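Local coordinates for toll-like receptor 13 (Mus musculus, PDB 4Z0C), which recognises and binds bacterial 23S rRNA through its leucine-rich repeat ectodomain and signals through MYD88 and TRAF6 to activate NF-kappa-B and the inflammatory response, at residues D12-L17 with P34-H39; E83-L88 with E103-L108. All blocks are in the same frame, centred on the assembly; numbering follows the deposited sequence.

Contact 1 of 2, residues D12-L17 with P34-H39. With NAG (2-acetamido-2-deoxy-beta-D-glucopyranose), chain E; nucleotides of chain C.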
loop_
_atom_site.group_PDB
_atom_site.type_symbol
_atom_site.label_atom_id
_atom_site.label_comp_id
_atom_site.label_asym_id
_atom_site.label_seq_id
_atom_site.Cartn_x
_atom_site.Cartn_y
_atom_site.Cartn_z
ATOM N N ASP A 12 2.031 -12.824 31.701
ATOM C CA ASP A 12 1.421 -13.408 32.905
ATOM C C ASP A 12 1.410 -14.949 32.838
ATOM O O ASP A 12 0.579 -15.522 32.119
ATOM C CB ASP A 12 0.017 -12.864 33.100
ATOM C CG ASP A 12 -0.611 -13.243 34.487
ATOM O OD1 ASP A 12 -0.245 -14.260 35.125
ATOM O OD2 ASP A 12 -1.467 -12.473 34.960
ATOM N N ILE A 13 2.325 -15.602 33.581
ATOM C CA ILE A 13 2.435 -17.078 33.610
ATOM C C ILE A 13 1.111 -17.818 33.945
ATOM O O ILE A 13 0.952 -19.001 33.623
ATOM C CB ILE A 13 3.569 -17.590 34.589
ATOM C CG1 ILE A 13 3.315 -17.158 36.037
ATOM C CG2 ILE A 13 4.955 -17.122 34.152
ATOM C CD1 ILE A 13 4.283 -17.804 37.057
ATOM N N HIS A 14 0.169 -17.133 34.587
ATOM C CA HIS A 14 -1.117 -17.756 34.953
ATOM C C HIS A 14 -2.107 -17.857 33.775
ATOM O O HIS A 14 -3.185 -18.447 33.903
ATOM C CB HIS A 14 -1.763 -16.979 36.098
ATOM C CG HIS A 14 -0.887 -16.853 37.300
ATOM N ND1 HIS A 14 -0.145 -15.723 37.567
ATOM C CD2 HIS A 14 -0.606 -17.729 38.292
ATOM C CE1 HIS A 14 0.547 -15.902 38.678
ATOM N NE2 HIS A 14 0.289 -17.114 39.135
ATOM N N HIS A 15 -1.752 -17.271 32.632
ATOM C CA HIS A 15 -2.620 -17.337 31.457
ATOM C C HIS A 15 -2.082 -18.349 30.457
ATOM O O HIS A 15 -0.915 -18.279 30.065
ATOM C CB HIS A 15 -2.760 -15.951 30.805
ATOM C CG HIS A 15 -3.501 -14.959 31.648
ATOM N ND1 HIS A 15 -4.322 -13.991 31.114
ATOM C CD2 HIS A 15 -3.553 -14.791 32.990
ATOM C CE1 HIS A 15 -4.838 -13.265 32.088
ATOM N NE2 HIS A 15 -4.397 -13.737 33.237
ATOM N N VAL A 16 -2.926 -19.283 30.026
ATOM C CA VAL A 16 -2.466 -20.319 29.099
ATOM C C VAL A 16 -3.293 -20.333 27.815
ATOM O O VAL A 16 -4.516 -20.315 27.865
ATOM C CB VAL A 16 -2.493 -21.724 29.768
ATOM C CG1 VAL A 16 -2.136 -22.817 28.771
ATOM C CG2 VAL A 16 -1.535 -21.761 30.932
ATOM N N LEU A 17 -2.611 -20.386 26.674
ATOM C CA LEU A 17 -3.255 -20.326 25.367
ATOM C C LEU A 17 -3.029 -21.613 24.584
ATOM O O LEU A 17 -1.910 -22.056 24.453
ATOM C CB LEU A 17 -2.669 -19.162 24.568
ATOM C CG LEU A 17 -2.598 -17.803 25.257
ATOM C CD1 LEU A 17 -1.471 -16.976 24.644
ATOM C CD2 LEU A 17 -3.927 -17.071 25.140
ATOM N N PRO A 34 0.623 -26.024 34.135
ATOM C CA PRO A 34 0.810 -25.837 35.583
ATOM C C PRO A 34 -0.480 -25.800 36.402
ATOM O O PRO A 34 -1.560 -25.425 35.928
ATOM C CB PRO A 34 1.519 -24.475 35.679
ATOM C CG PRO A 34 2.104 -24.244 34.332
ATOM C CD PRO A 34 1.121 -24.864 33.380
ATOM N N ARG A 35 -0.344 -26.193 37.659
ATOM C CA ARG A 35 -1.470 -26.211 38.574
ATOM C C ARG A 35 -1.860 -24.789 38.987
ATOM O O ARG A 35 -2.967 -24.567 39.471
ATOM C CB ARG A 35 -1.143 -27.077 39.805
ATOM C CG ARG A 35 -0.835 -28.537 39.480
ATOM C CD ARG A 35 -0.411 -29.327 40.721
ATOM N NE ARG A 35 -1.451 -30.261 41.145
ATOM C CZ ARG A 35 -2.503 -29.923 41.886
ATOM N NH1 ARG A 35 -3.406 -30.837 42.212
ATOM N NH2 ARG A 35 -2.657 -28.670 42.294
ATOM N N TYR A 36 -0.953 -23.827 38.798
ATOM C CA TYR A 36 -1.241 -22.434 39.175
ATOM C C TYR A 36 -1.981 -21.629 38.082
ATOM O O TYR A 36 -2.177 -20.418 38.207
ATOM C CB TYR A 36 0.036 -21.701 39.630
ATOM C CG TYR A 36 1.140 -21.652 38.593
ATOM C CD1 TYR A 36 0.982 -20.928 37.414
ATOM C CD2 TYR A 36 2.365 -22.281 38.814
ATOM C CE1 TYR A 36 1.994 -20.862 36.460
ATOM C CE2 TYR A 36 3.383 -22.219 37.869
ATOM C CZ TYR A 36 3.187 -21.510 36.691
ATOM O OH TYR A 36 4.181 -21.436 35.742
ATOM N N THR A 37 -2.376 -22.314 37.013
ATOM C CA THR A 37 -3.054 -21.693 35.884
ATOM C C THR A 37 -4.414 -21.109 36.272
ATOM O O THR A 37 -5.295 -21.828 36.729
ATOM C CB THR A 37 -3.217 -22.714 34.731
ATOM O OG1 THR A 37 -1.918 -23.126 34.281
ATOM C CG2 THR A 37 -3.969 -22.117 33.552
ATOM N N THR A 38 -4.593 -19.806 36.067
ATOM C CA THR A 38 -5.872 -19.175 36.369
ATOM C C THR A 38 -6.731 -18.930 35.141
ATOM O O THR A 38 -7.948 -19.018 35.225
ATOM C CB THR A 38 -5.716 -17.882 37.192
ATOM O OG1 THR A 38 -5.081 -16.869 36.419
ATOM C CG2 THR A 38 -4.872 -18.159 38.445
ATOM N N HIS A 39 -6.107 -18.636 34.004
ATOM C CA HIS A 39 -6.840 -18.433 32.743
ATOM C C HIS A 39 -6.397 -19.428 31.677
ATOM O O HIS A 39 -5.200 -19.536 31.361
ATOM C CB HIS A 39 -6.644 -17.019 32.188
ATOM C CG HIS A 39 -7.154 -15.929 33.077
ATOM N ND1 HIS A 39 -6.626 -15.672 34.322
ATOM C CD2 HIS A 39 -8.145 -15.025 32.898
ATOM C CE1 HIS A 39 -7.264 -14.653 34.870
ATOM N NE2 HIS A 39 -8.205 -14.254 34.034
HETATM C C1 NAG E . -7.766 -11.095 26.691
HETATM C C2 NAG E . -7.603 -10.260 27.949
HETATM C C3 NAG E . -7.832 -8.774 27.654
HETATM C C4 NAG E . -6.962 -8.283 26.486
HETATM C C5 NAG E . -7.228 -9.196 25.286
HETATM C C6 NAG E . -6.288 -8.912 24.130
HETATM C C7 NAG E . -8.082 -11.479 30.049
HETATM C C8 NAG E . -9.159 -12.009 30.970
HETATM N N2 NAG E . -8.500 -10.772 28.984
HETATM O O3 NAG E . -7.525 -8.043 28.809
HETATM O O4 NAG E . -7.118 -6.890 26.161
HETATM O O5 NAG E . -7.031 -10.567 25.596
HETATM O O6 NAG E . -6.532 -9.930 23.187
HETATM O O7 NAG E . -6.883 -11.708 30.293
ATOM P P A C 6 1.127 -9.259 22.573
ATOM O OP1 A C 6 0.090 -8.230 22.843
ATOM O OP2 A C 6 2.491 -8.962 23.053
ATOM O "O5'" A C 6 0.600 -10.647 23.142
ATOM C "C5'" A C 6 1.332 -11.864 22.963
ATOM C "C4'" A C 6 0.405 -13.050 22.815
ATOM O "O4'" A C 6 -0.430 -13.165 24.006
ATOM C "C3'" A C 6 -0.562 -12.969 21.644
ATOM O "O3'" A C 6 -0.866 -14.295 21.225
ATOM C "C2'" A C 6 -1.805 -12.340 22.280
ATOM O "O2'" A C 6 -3.007 -12.591 21.590
ATOM C "C1'" A C 6 -1.805 -12.996 23.659
ATOM N N9 A C 6 -2.396 -12.188 24.728
ATOM C C8 A C 6 -2.392 -10.817 24.872
ATOM N N7 A C 6 -2.954 -10.403 25.997
ATOM C C5 A C 6 -3.326 -11.573 26.649
ATOM C C6 A C 6 -3.951 -11.820 27.890
ATOM N N6 A C 6 -4.328 -10.859 28.730
ATOM N N1 A C 6 -4.175 -13.105 28.247
ATOM C C2 A C 6 -3.782 -14.072 27.404
ATOM N N3 A C 6 -3.191 -13.972 26.214
ATOM C C4 A C 6 -2.982 -12.681 25.886
#

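Contact 2 of 2, residues E83-L88 with E103-L108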
loop_
_atom_site.group_PDB
_atom_site.type_symbol
_atom_site.label_atom_id
_atom_site.label_comp_id
_atom_site.label_asym_id
_atom_site.label_seq_id
_atom_site.Cartn_x
_atom_site.Cartn_y
_atom_site.Cartn_z
ATOM N N GLU A 83 -13.914 -24.685 41.637
ATOM C CA GLU A 83 -14.695 -23.832 42.531
ATOM C C GLU A 83 -14.312 -22.347 42.534
ATOM O O GLU A 83 -14.962 -21.534 43.190
ATOM C CB GLU A 83 -14.701 -24.408 43.952
ATOM C CG GLU A 83 -16.080 -24.904 44.390
ATOM C CD GLU A 83 -16.259 -26.408 44.233
ATOM O OE1 GLU A 83 -16.893 -27.022 45.117
ATOM O OE2 GLU A 83 -15.803 -26.969 43.211
ATOM N N ASN A 84 -13.262 -21.986 41.810
ATOM C CA ASN A 84 -12.920 -20.572 41.716
ATOM C C ASN A 84 -13.293 -19.955 40.350
ATOM O O ASN A 84 -13.023 -18.771 40.105
ATOM C CB ASN A 84 -11.453 -20.326 42.133
ATOM C CG ASN A 84 -11.279 -20.314 43.673
ATOM O OD1 ASN A 84 -12.266 -20.451 44.399
ATOM N ND2 ASN A 84 -10.030 -20.197 44.164
ATOM N N LEU A 85 -13.918 -20.760 39.480
ATOM C CA LEU A 85 -14.233 -20.341 38.104
ATOM C C LEU A 85 -15.313 -19.297 38.093
ATOM O O LEU A 85 -16.387 -19.527 38.632
ATOM C CB LEU A 85 -14.686 -21.523 37.245
ATOM C CG LEU A 85 -14.516 -21.339 35.729
ATOM C CD1 LEU A 85 -13.049 -21.472 35.335
ATOM C CD2 LEU A 85 -15.359 -22.347 34.933
ATOM N N THR A 86 -15.034 -18.154 37.479
ATOM C CA THR A 86 -16.025 -17.078 37.417
ATOM C C THR A 86 -16.567 -16.846 36.006
ATOM O O THR A 86 -17.647 -16.266 35.820
ATOM C CB THR A 86 -15.491 -15.772 38.025
ATOM O OG1 THR A 86 -14.301 -15.368 37.333
ATOM C CG2 THR A 86 -15.160 -15.983 39.513
ATOM N N LEU A 87 -15.824 -17.317 35.011
ATOM C CA LEU A 87 -16.271 -17.204 33.626
ATOM C C LEU A 87 -16.185 -18.549 32.918
ATOM O O LEU A 87 -15.184 -19.240 33.020
ATOM C CB LEU A 87 -15.444 -16.142 32.902
ATOM C CG LEU A 87 -15.948 -15.543 31.573
ATOM C CD1 LEU A 87 -15.173 -14.278 31.261
ATOM C CD2 LEU A 87 -15.774 -16.520 30.414
ATOM N N LEU A 88 -17.244 -18.928 32.215
ATOM C CA LEU A 88 -17.217 -20.146 31.413
ATOM C C LEU A 88 -17.761 -19.859 30.028
ATOM O O LEU A 88 -18.923 -19.514 29.885
ATOM C CB LEU A 88 -18.044 -21.251 32.056
ATOM C CG LEU A 88 -18.128 -22.559 31.264
ATOM C CD1 LEU A 88 -16.739 -23.038 30.866
ATOM C CD2 LEU A 88 -18.835 -23.634 32.088
ATOM N N GLU A 103 -22.015 -29.271 38.350
ATOM C CA GLU A 103 -21.637 -29.365 39.758
ATOM C C GLU A 103 -20.192 -28.891 39.980
ATOM O O GLU A 103 -19.289 -29.195 39.206
ATOM C CB GLU A 103 -21.825 -30.793 40.284
ATOM C CG GLU A 103 -22.143 -30.866 41.787
ATOM C CD GLU A 103 -23.608 -30.540 42.136
ATOM O OE1 GLU A 103 -24.523 -30.923 41.371
ATOM O OE2 GLU A 103 -23.842 -29.898 43.186
ATOM N N GLY A 104 -20.000 -28.123 41.046
ATOM C CA GLY A 104 -18.701 -27.589 41.403
ATOM C C GLY A 104 -18.494 -26.137 41.030
ATOM O O GLY A 104 -17.579 -25.479 41.523
ATOM N N LEU A 105 -19.365 -25.608 40.181
ATOM C CA LEU A 105 -19.143 -24.267 39.656
ATOM C C LEU A 105 -19.750 -23.233 40.583
ATOM O O LEU A 105 -20.493 -22.353 40.143
ATOM C CB LEU A 105 -19.696 -24.150 38.240
ATOM C CG LEU A 105 -18.915 -25.022 37.259
ATOM C CD1 LEU A 105 -19.670 -25.171 35.956
ATOM C CD2 LEU A 105 -17.514 -24.435 37.012
ATOM N N SER A 106 -19.397 -23.331 41.863
ATOM C CA SER A 106 -20.098 -22.580 42.907
ATOM C C SER A 106 -19.739 -21.100 42.937
ATOM O O SER A 106 -20.374 -20.321 43.654
ATOM C CB SER A 106 -19.911 -23.234 44.293
ATOM O OG SER A 106 -18.644 -22.936 44.841
ATOM N N SER A 107 -18.738 -20.713 42.153
ATOM C CA SER A 107 -18.387 -19.301 41.993
ATOM C C SER A 107 -18.705 -18.731 40.596
ATOM O O SER A 107 -18.499 -17.544 40.354
ATOM C CB SER A 107 -16.906 -19.086 42.300
ATOM O OG SER A 107 -16.648 -19.207 43.681
ATOM N N LEU A 108 -19.194 -19.571 39.687
ATOM C CA LEU A 108 -19.454 -19.149 38.306
ATOM C C LEU A 108 -20.357 -17.928 38.248
ATOM O O LEU A 108 -21.493 -17.983 38.716
ATOM C CB LEU A 108 -20.096 -20.276 37.503
ATOM C CG LEU A 108 -19.981 -20.155 35.990
ATOM C CD1 LEU A 108 -18.531 -20.383 35.583
ATOM C CD2 LEU A 108 -20.891 -21.149 35.322
#

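Contact 1 of 2, residues D12-L17 with P34-H39
His15 and His39 stack with an offset, their rings 3.9 Å apart between centroids and inclined by 22°; the two side chains run side by side and point the same way. His39 CG lies over the centre of one face of the His15 ring, and His39 CB adds a CH-pi contact to the same face. His15 NE2 in turn sits above the rim of the His39 ring, so the approach of His15 NE2 to His39 ND1 belongs to the stack and is not a hydrogen bond. The edge of the His15 ring meets the ligands: ND1 donates to N1 of adenine A6 of chain C at 3.0 Å, and CE1 lies 3.1 Å from O7 of the N-acetylglucosamine. Thr38 OG1, at the edge of the His39 ring, shares a hydrogen bond of 2.9 Å with His39 ND1 and helps to set the turn of that ring.

In the backbone, strand 15-17 pairs in parallel with the start of strand 39-41. His14 O accepts from both His39 N and Thr38 N, and Val16 N donates to His39 O. Away from the RNA, the His14 and Tyr36 side chains cross at about a right angle, and Tyr36 O lies at the edge of the His14 ring, 3.1 Å from His14 CD2. His14 N bonds to Asp12 OD1 on its anti side, making an Asx turn, while His14 ND1 meets the syn lone pair of the same oxygen at 2.8 Å and holds the imidazole. Chi1 of 59° swings the Tyr36 ring back over Pro34 CB, with CE1 against Ile13 O; its hydroxyl bonds to Gln8. His15, backed by His39, presents an N-H donor to adenine N1, a geometry that would suit a neutral adenine and is consistent with base recognition.

Contact 2 of 2, residues E83-L88 with E103-L108
Leu85, Leu88, Leu105 and Leu108 form the dense side of this contact. CD2 of Leu85 touches CD2 of Leu105 at 3.7 Å and, almost as closely, CD1 of Leu108; Leu85 lies alongside both partners, pointing the same way. The same CD1 of Leu108 reaches CB of Leu88 at 3.7 Å. In Leu85 and Leu108 alike, CG is anti to the backbone N (chi1 -157° and -160°), which sends both branched ends into the interior as matching layers. These are inward leucines of the leucine-rich repeat solenoid, where one coil stacks upon the next: Leu85, Leu88 and Leu105 belong to LRR 3 and Leu108 to LRR 4, and Leu64 and Leu111 of the flanking strands continue the row.

The solvent side is polar and carried by exposed Glu83. Ser107 OG donates to Glu83 O at 2.9 Å, tilted 20° from the carbonyl plane, and ties the two loops together. Bent at chi2, the Glu83 side chain lays CG 3.3 Å from Ser106 OG and brings its carboxylate over Gly104. There OE2 and Gly104 O face each other as two acceptors. Thr86 CG2 rests 3.8 Å from Ser107 O.

Contact 1 closes before contact 2 opens along the chain, and their centres lie 16 Å apart, with nearest atoms about 6 Å from each other and no touch between them. Both feed the row of parallel strands of the solenoid: strands 15-17 and 39-41 at contact 1, strand 87-89 and the loop leading into strand 110-112 at contact 2, with strand 63-65 between. Thr38 bonds through its backbone to Val62 and Asp63, and Thr86 and Leu87 also bond to Val62, so the intervening coil joins the two. Contact 1 meets the RNA directly, whereas contact 2, about 11 Å from it at the nearest atom, joins LRR 3 to LRR 4 further along the solenoid.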